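Local coordinates for beta-gamma-crystallin (Geodia cydonium, PDB 4IAU), which is of unknown function but binds calcium and belongs to the beta/gamma-crystallin family, built from Greek key strand motifs, at residues Trp39-Gln43 with Tyr89-Gly95; Val113-Ile118 with Gly141-Ala146. All blocks are in the same frame, centred on the assembly; numbering follows the deposited sequence.

Contact 1. Residues Trp39-Gln43 with Tyr89-Gly95; sequences WIFYQ and YKHVNFG. With CA (calcium ion), chain B.
The ring of Y42 reaches edge-on across to the backbone of F94, its hydroxyl closing on the carbonyl oxygen. The bond joins strand 38-42 of the N-terminal domain to the loop after strand 86-89 of the C-terminal beta/gamma-crystallin domain, the loop between the first two strands of that Greek key sheet, a buried contact consistent with the interdomain interface. Y42 OH donates to F94 O at 2.6 Å, coming in tilted 31° from the carbonyl plane; R77 NH2 bonds the same carbonyl and R77 NE the same hydroxyl, so the arginine ties both ends of the bond together. The first torsion of Y42, -55°, sets CG anti to its own carbonyl carbon and brings the hydroxyl at the ring's end up to the carbonyl of F94. A phenylalanine here would probably leave F94 O without its tyrosine donor and R77 NE without its mate. Beside this polar link, the extended end of I40 makes the apolar contact: CD1 meets F94 CB at 3.6 Å, and its chain crosses that of F94 at about a right angle. Y89 comes in against I40 from the other side, its OH 3.6 Å from I40 CD1, and L117 touches I40, Y89 and F94. At the far side of the loop the backbone oxygen of K90 binds the calcium ion at 2.3 Å. F94 CB sits over the centre of the Y89 ring, 3.9 Å above its plane.

Contact 2. Residues Val113-Ile118 with Gly141-Ala146; sequences VSSALI and GVYVNA. With CA (calcium ion), chain B.
The side chain of I118 crosses that of Y143 obliquely, its CD1 resting 3.8 Å from Y143 CE2. Both have CG or CG1 anti to the carbonyl carbon (chi1 -56° in I118, -55° in Y143), which brings the isoleucine's end against the ring, while A116 O lies at the edge of the Y143 ring, near its plane, and Y143 OH bonds G139 O. On the sheet's other face L117 and V142 run side by side, L117 CD2 meeting V142 CG1 at 3.9 Å, with K59 of the other domain touching both. Strands 115-118 and 141-143 form the antiparallel edge of a Greek key sheet: A116 with Y143 and I118 with G141 are hydrogen-bonded pairs, L117 with V142 a non-hydrogen-bonded one. The bond from A116 N to Y143 O measures 3.0 Å. At the start of the strand S114 and S115 together stand opposite Y89 of strand 86-89, a classic beta bulge. S115 CB packs 3.2 Å from Y143 O, and its OG, turned to lie between the backbone N and the carbonyl carbon (chi1 62°), bonds H91 O and F94 N. S114 OG instead swings beside its own backbone N, bonds N153 OD1 and binds the calcium ion at 2.4 Å.

The two contacts lie in series along the chain, contact 1 closing before contact 2 opens, with centres 10 Å apart. Contact 1 bridges strand 38-42 of the first domain to the loop of residues 89-95; contact 2 pairs the third and fourth strands, 115-118 and 141-143, of the sheet whose second strand across is 86-89. They meet directly: Y89 O lies 2.9 Å from S114 N, a probable hydrogen bond between the end of strand 86-89 and the bulge at the start of strand 115-118. The loop and the 113-118 segment also share one calcium ion and a water, with G112 and D154 among its other ligands. The same loop thus gives the calcium ion a ligand through K90 and meets the other domain through F94.

Contact 1. Residues Trp39-Gln43 with Tyr89-Gly95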
loop_
_atom_site.group_PDB
_atom_site.type_symbol
_atom_site.label_atom_id
_atom_site.label_comp_id
_atom_site.label_asym_id
_atom_site.label_seq_id
_atom_site.Cartn_x
_atom_site.Cartn_y
_atom_site.Cartn_z
ATOM N N TRP A 39 -0.299 -2.821 -7.411
ATOM C CA TRP A 39 0.947 -3.125 -6.781
ATOM C C TRP A 39 1.711 -1.851 -6.418
ATOM O O TRP A 39 1.615 -0.852 -7.108
ATOM C CB TRP A 39 1.838 -3.984 -7.701
ATOM C CG TRP A 39 1.315 -5.366 -7.923
ATOM C CD1 TRP A 39 0.223 -5.726 -8.662
ATOM C CD2 TRP A 39 1.841 -6.569 -7.376
ATOM N NE1 TRP A 39 0.052 -7.097 -8.623
ATOM C CE2 TRP A 39 1.038 -7.636 -7.847
ATOM C CE3 TRP A 39 2.962 -6.874 -6.565
ATOM C CZ2 TRP A 39 1.302 -8.978 -7.503
ATOM C CZ3 TRP A 39 3.224 -8.197 -6.218
ATOM C CH2 TRP A 39 2.381 -9.228 -6.695
ATOM N N ILE A 40 2.530 -1.940 -5.381
ATOM C CA ILE A 40 3.398 -0.845 -4.986
ATOM C C ILE A 40 4.816 -1.377 -5.003
ATOM O O ILE A 40 5.103 -2.481 -4.515
ATOM C CB ILE A 40 3.060 -0.257 -3.590
ATOM C CG1 ILE A 40 1.567 -0.082 -3.418
ATOM C CG2 ILE A 40 3.805 1.062 -3.402
ATOM C CD1 ILE A 40 1.091 0.324 -2.075
ATOM N N PHE A 41 5.710 -0.582 -5.580
ATOM C CA PHE A 41 7.127 -0.864 -5.748
ATOM C C PHE A 41 7.929 0.133 -4.940
ATOM O O PHE A 41 7.568 1.317 -4.891
ATOM C CB PHE A 41 7.544 -0.832 -7.220
ATOM C CG PHE A 41 6.690 -1.777 -8.065
ATOM C CD1 PHE A 41 5.438 -1.330 -8.503
ATOM C CD2 PHE A 41 7.133 -3.065 -8.359
ATOM C CE1 PHE A 41 4.642 -2.249 -9.174
ATOM C CE2 PHE A 41 6.305 -3.959 -9.001
ATOM C CZ PHE A 41 5.058 -3.532 -9.380
ATOM N N TYR A 42 9.042 -0.335 -4.340
ATOM C CA TYR A 42 9.802 0.476 -3.425
ATOM C C TYR A 42 11.289 0.380 -3.749
ATOM O O TYR A 42 11.798 -0.687 -4.083
ATOM C CB TYR A 42 9.597 -0.005 -1.984
ATOM C CG TYR A 42 8.148 -0.061 -1.561
ATOM C CD1 TYR A 42 7.370 -1.170 -1.829
ATOM C CD2 TYR A 42 7.540 1.002 -0.901
ATOM C CE1 TYR A 42 6.041 -1.230 -1.471
ATOM C CE2 TYR A 42 6.207 0.958 -0.496
ATOM C CZ TYR A 42 5.452 -0.184 -0.769
ATOM O OH TYR A 42 4.152 -0.317 -0.385
ATOM N N GLN A 43 11.982 1.502 -3.533
ATOM C CA GLN A 43 13.417 1.559 -3.793
ATOM C C GLN A 43 14.239 0.756 -2.804
ATOM O O GLN A 43 15.336 0.279 -3.151
ATOM C CB GLN A 43 13.820 3.053 -3.789
ATOM C CG GLN A 43 15.271 3.295 -4.065
ATOM C CD GLN A 43 15.568 4.754 -4.222
ATOM O OE1 GLN A 43 14.962 5.605 -3.535
ATOM N NE2 GLN A 43 16.482 5.072 -5.103
ATOM N N TYR A 89 -0.906 1.747 6.318
ATOM C CA TYR A 89 0.551 1.594 6.260
ATOM C C TYR A 89 1.212 2.405 7.357
ATOM O O TYR A 89 0.771 3.519 7.712
ATOM C CB TYR A 89 1.063 2.057 4.899
ATOM C CG TYR A 89 0.495 1.285 3.758
ATOM C CD1 TYR A 89 1.104 0.137 3.286
ATOM C CD2 TYR A 89 -0.674 1.698 3.101
ATOM C CE1 TYR A 89 0.581 -0.587 2.208
ATOM C CE2 TYR A 89 -1.203 0.989 2.051
ATOM C CZ TYR A 89 -0.571 -0.166 1.604
ATOM O OH TYR A 89 -1.147 -0.835 0.544
ATOM N N LYS A 90 2.283 1.838 7.902
ATOM C CA LYS A 90 3.008 2.481 9.009
ATOM C C LYS A 90 3.690 3.765 8.566
ATOM O O LYS A 90 3.764 4.721 9.326
ATOM C CB LYS A 90 4.047 1.513 9.559
ATOM C CG LYS A 90 4.820 2.065 10.742
ATOM C CD LYS A 90 5.839 1.096 11.288
ATOM C CE LYS A 90 6.537 1.641 12.497
ATOM N NZ LYS A 90 7.603 0.687 12.960
ATOM N N HIS A 91 4.221 3.831 7.347
ATOM C CA HIS A 91 4.961 5.002 6.883
ATOM C C HIS A 91 4.144 5.769 5.840
ATOM O O HIS A 91 3.210 5.225 5.239
ATOM C CB HIS A 91 6.293 4.622 6.316
ATOM C CG HIS A 91 7.174 3.897 7.235
ATOM N ND1 HIS A 91 7.300 4.237 8.556
ATOM C CD2 HIS A 91 7.935 2.822 7.024
ATOM C CE1 HIS A 91 8.143 3.390 9.124
ATOM N NE2 HIS A 91 8.561 2.519 8.230
ATOM N N VAL A 92 4.527 7.020 5.670
ATOM C CA VAL A 92 4.014 7.784 4.537
ATOM C C VAL A 92 4.339 7.019 3.249
ATOM O O VAL A 92 5.209 6.150 3.183
ATOM C CB VAL A 92 4.576 9.196 4.481
ATOM C CG1 VAL A 92 4.148 10.028 5.691
ATOM C CG2 VAL A 92 6.112 9.219 4.309
ATOM N N ASN A 93 3.598 7.354 2.184
ATOM C CA ASN A 93 3.894 6.808 0.867
ATOM C C ASN A 93 3.858 5.275 0.875
ATOM O O ASN A 93 4.589 4.584 0.189
ATOM C CB ASN A 93 5.222 7.280 0.322
ATOM C CG ASN A 93 5.285 8.800 0.226
ATOM O OD1 ASN A 93 4.279 9.462 0.010
ATOM N ND2 ASN A 93 6.484 9.324 0.443
ATOM N N PHE A 94 2.938 4.748 1.688
ATOM C CA PHE A 94 2.593 3.335 1.675
ATOM C C PHE A 94 3.750 2.470 2.091
ATOM O O PHE A 94 3.834 1.279 1.697
ATOM C CB PHE A 94 1.967 2.893 0.341
ATOM C CG PHE A 94 1.035 3.949 -0.157
ATOM C CD1 PHE A 94 -0.087 4.323 0.606
ATOM C CD2 PHE A 94 1.257 4.629 -1.334
ATOM C CE1 PHE A 94 -0.883 5.369 0.220
ATOM C CE2 PHE A 94 0.463 5.660 -1.723
ATOM C CZ PHE A 94 -0.627 6.040 -0.934
ATOM N N GLY A 95 4.661 2.985 2.922
ATOM C CA GLY A 95 5.784 2.207 3.351
ATOM C C GLY A 95 5.542 1.441 4.629
ATOM O O GLY A 95 4.639 1.701 5.393
HETATM CA CA CA B . 3.976 6.086 11.147
HETATM O O HOH W 1 5.225 4.981 12.802
#

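Contact 2. Residues Val113-Ile118 with Gly141-Ala146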
loop_
_atom_site.group_PDB
_atom_site.type_symbol
_atom_site.label_atom_id
_atom_site.label_comp_id
_atom_site.label_asym_id
_atom_site.label_seq_id
_atom_site.Cartn_x
_atom_site.Cartn_y
_atom_site.Cartn_z
ATOM N N VAL A 113 -0.042 4.691 12.234
ATOM C CA VAL A 113 -0.487 4.763 10.843
ATOM C C VAL A 113 -0.085 6.100 10.238
ATOM O O VAL A 113 -0.371 7.149 10.814
ATOM C CB VAL A 113 -2.014 4.610 10.729
ATOM C CG1 VAL A 113 -2.476 4.815 9.291
ATOM C CG2 VAL A 113 -2.452 3.244 11.247
ATOM N N SER A 114 0.503 6.069 9.042
ATOM C CA SER A 114 0.857 7.267 8.324
ATOM C C SER A 114 0.364 7.380 6.878
ATOM O O SER A 114 0.534 8.445 6.302
ATOM C CB SER A 114 2.378 7.496 8.346
ATOM O OG SER A 114 2.859 7.574 9.681
ATOM N N SER A 115 -0.246 6.358 6.299
ATOM C CA SER A 115 -0.847 6.484 4.980
ATOM C C SER A 115 -1.859 5.359 4.793
ATOM O O SER A 115 -1.929 4.406 5.587
ATOM C CB SER A 115 0.191 6.502 3.848
ATOM O OG SER A 115 0.936 5.287 3.794
ATOM N N ALA A 116 -2.671 5.472 3.718
ATOM C CA ALA A 116 -3.710 4.483 3.479
ATOM C C ALA A 116 -4.132 4.499 2.018
ATOM O O ALA A 116 -4.120 5.545 1.375
ATOM C CB ALA A 116 -4.957 4.722 4.315
ATOM N N LEU A 117 -4.566 3.332 1.545
ATOM C CA LEU A 117 -5.244 3.183 0.284
ATOM C C LEU A 117 -6.639 2.647 0.559
ATOM O O LEU A 117 -6.771 1.556 1.096
ATOM C CB LEU A 117 -4.497 2.228 -0.663
ATOM C CG LEU A 117 -3.148 2.759 -1.113
ATOM C CD1 LEU A 117 -2.354 1.663 -1.841
ATOM C CD2 LEU A 117 -3.311 3.970 -2.022
ATOM N N ILE A 118 -7.671 3.415 0.175
ATOM C CA ILE A 118 -9.044 2.958 0.344
ATOM C C ILE A 118 -9.559 2.601 -1.040
ATOM O O ILE A 118 -9.735 3.478 -1.897
ATOM C CB ILE A 118 -9.954 3.978 1.036
ATOM C CG1 ILE A 118 -9.375 4.391 2.390
ATOM C CG2 ILE A 118 -11.338 3.381 1.176
ATOM C CD1 ILE A 118 -10.214 5.355 3.201
ATOM N N GLY A 141 -9.890 6.310 -2.250
ATOM C CA GLY A 141 -8.897 7.290 -2.565
ATOM C C GLY A 141 -7.501 6.814 -2.174
ATOM O O GLY A 141 -7.283 5.756 -1.587
ATOM N N VAL A 142 -6.569 7.693 -2.529
ATOM C CA VAL A 142 -5.121 7.504 -2.289
ATOM C C VAL A 142 -4.694 8.550 -1.273
ATOM O O VAL A 142 -4.834 9.757 -1.523
ATOM C CB VAL A 142 -4.366 7.657 -3.611
ATOM C CG1 VAL A 142 -2.888 7.586 -3.401
ATOM C CG2 VAL A 142 -4.833 6.600 -4.606
ATOM N N TYR A 143 -4.199 8.123 -0.120
ATOM C CA TYR A 143 -3.925 9.017 1.004
ATOM C C TYR A 143 -2.461 8.836 1.431
ATOM O O TYR A 143 -2.135 7.954 2.213
ATOM C CB TYR A 143 -4.905 8.751 2.142
ATOM C CG TYR A 143 -6.331 8.857 1.719
ATOM C CD1 TYR A 143 -6.988 10.085 1.615
ATOM C CD2 TYR A 143 -7.073 7.721 1.394
ATOM C CE1 TYR A 143 -8.277 10.182 1.221
ATOM C CE2 TYR A 143 -8.367 7.815 1.009
ATOM C CZ TYR A 143 -8.991 9.025 0.904
ATOM O OH TYR A 143 -10.313 9.159 0.529
ATOM N N VAL A 144 -1.552 9.649 0.869
ATOM C CA VAL A 144 -0.146 9.410 1.021
ATOM C C VAL A 144 0.422 9.831 2.381
ATOM O O VAL A 144 1.562 9.472 2.694
ATOM C CB VAL A 144 0.705 10.077 -0.096
ATOM C CG1 VAL A 144 0.348 9.555 -1.457
ATOM C CG2 VAL A 144 0.612 11.593 -0.016
ATOM N N ASN A 145 -0.364 10.548 3.170
ATOM C CA ASN A 145 0.045 10.939 4.513
ATOM C C ASN A 145 -1.211 10.977 5.386
ATOM O O ASN A 145 -2.341 10.883 4.931
ATOM C CB ASN A 145 0.833 12.281 4.477
ATOM C CG ASN A 145 0.019 13.427 3.895
ATOM O OD1 ASN A 145 -1.151 13.446 3.925
ATOM N ND2 ASN A 145 0.657 14.350 3.169
ATOM N N ALA A 146 -0.994 11.124 6.696
ATOM C CA ALA A 146 -2.090 11.063 7.647
ATOM C C ALA A 146 -3.041 12.258 7.523
ATOM O O ALA A 146 -4.266 12.145 7.685
ATOM C CB ALA A 146 -1.558 10.984 9.072
HETATM CA CA CA B . 3.976 6.086 11.147
HETATM O O HOH W 1 5.225 4.981 12.802
#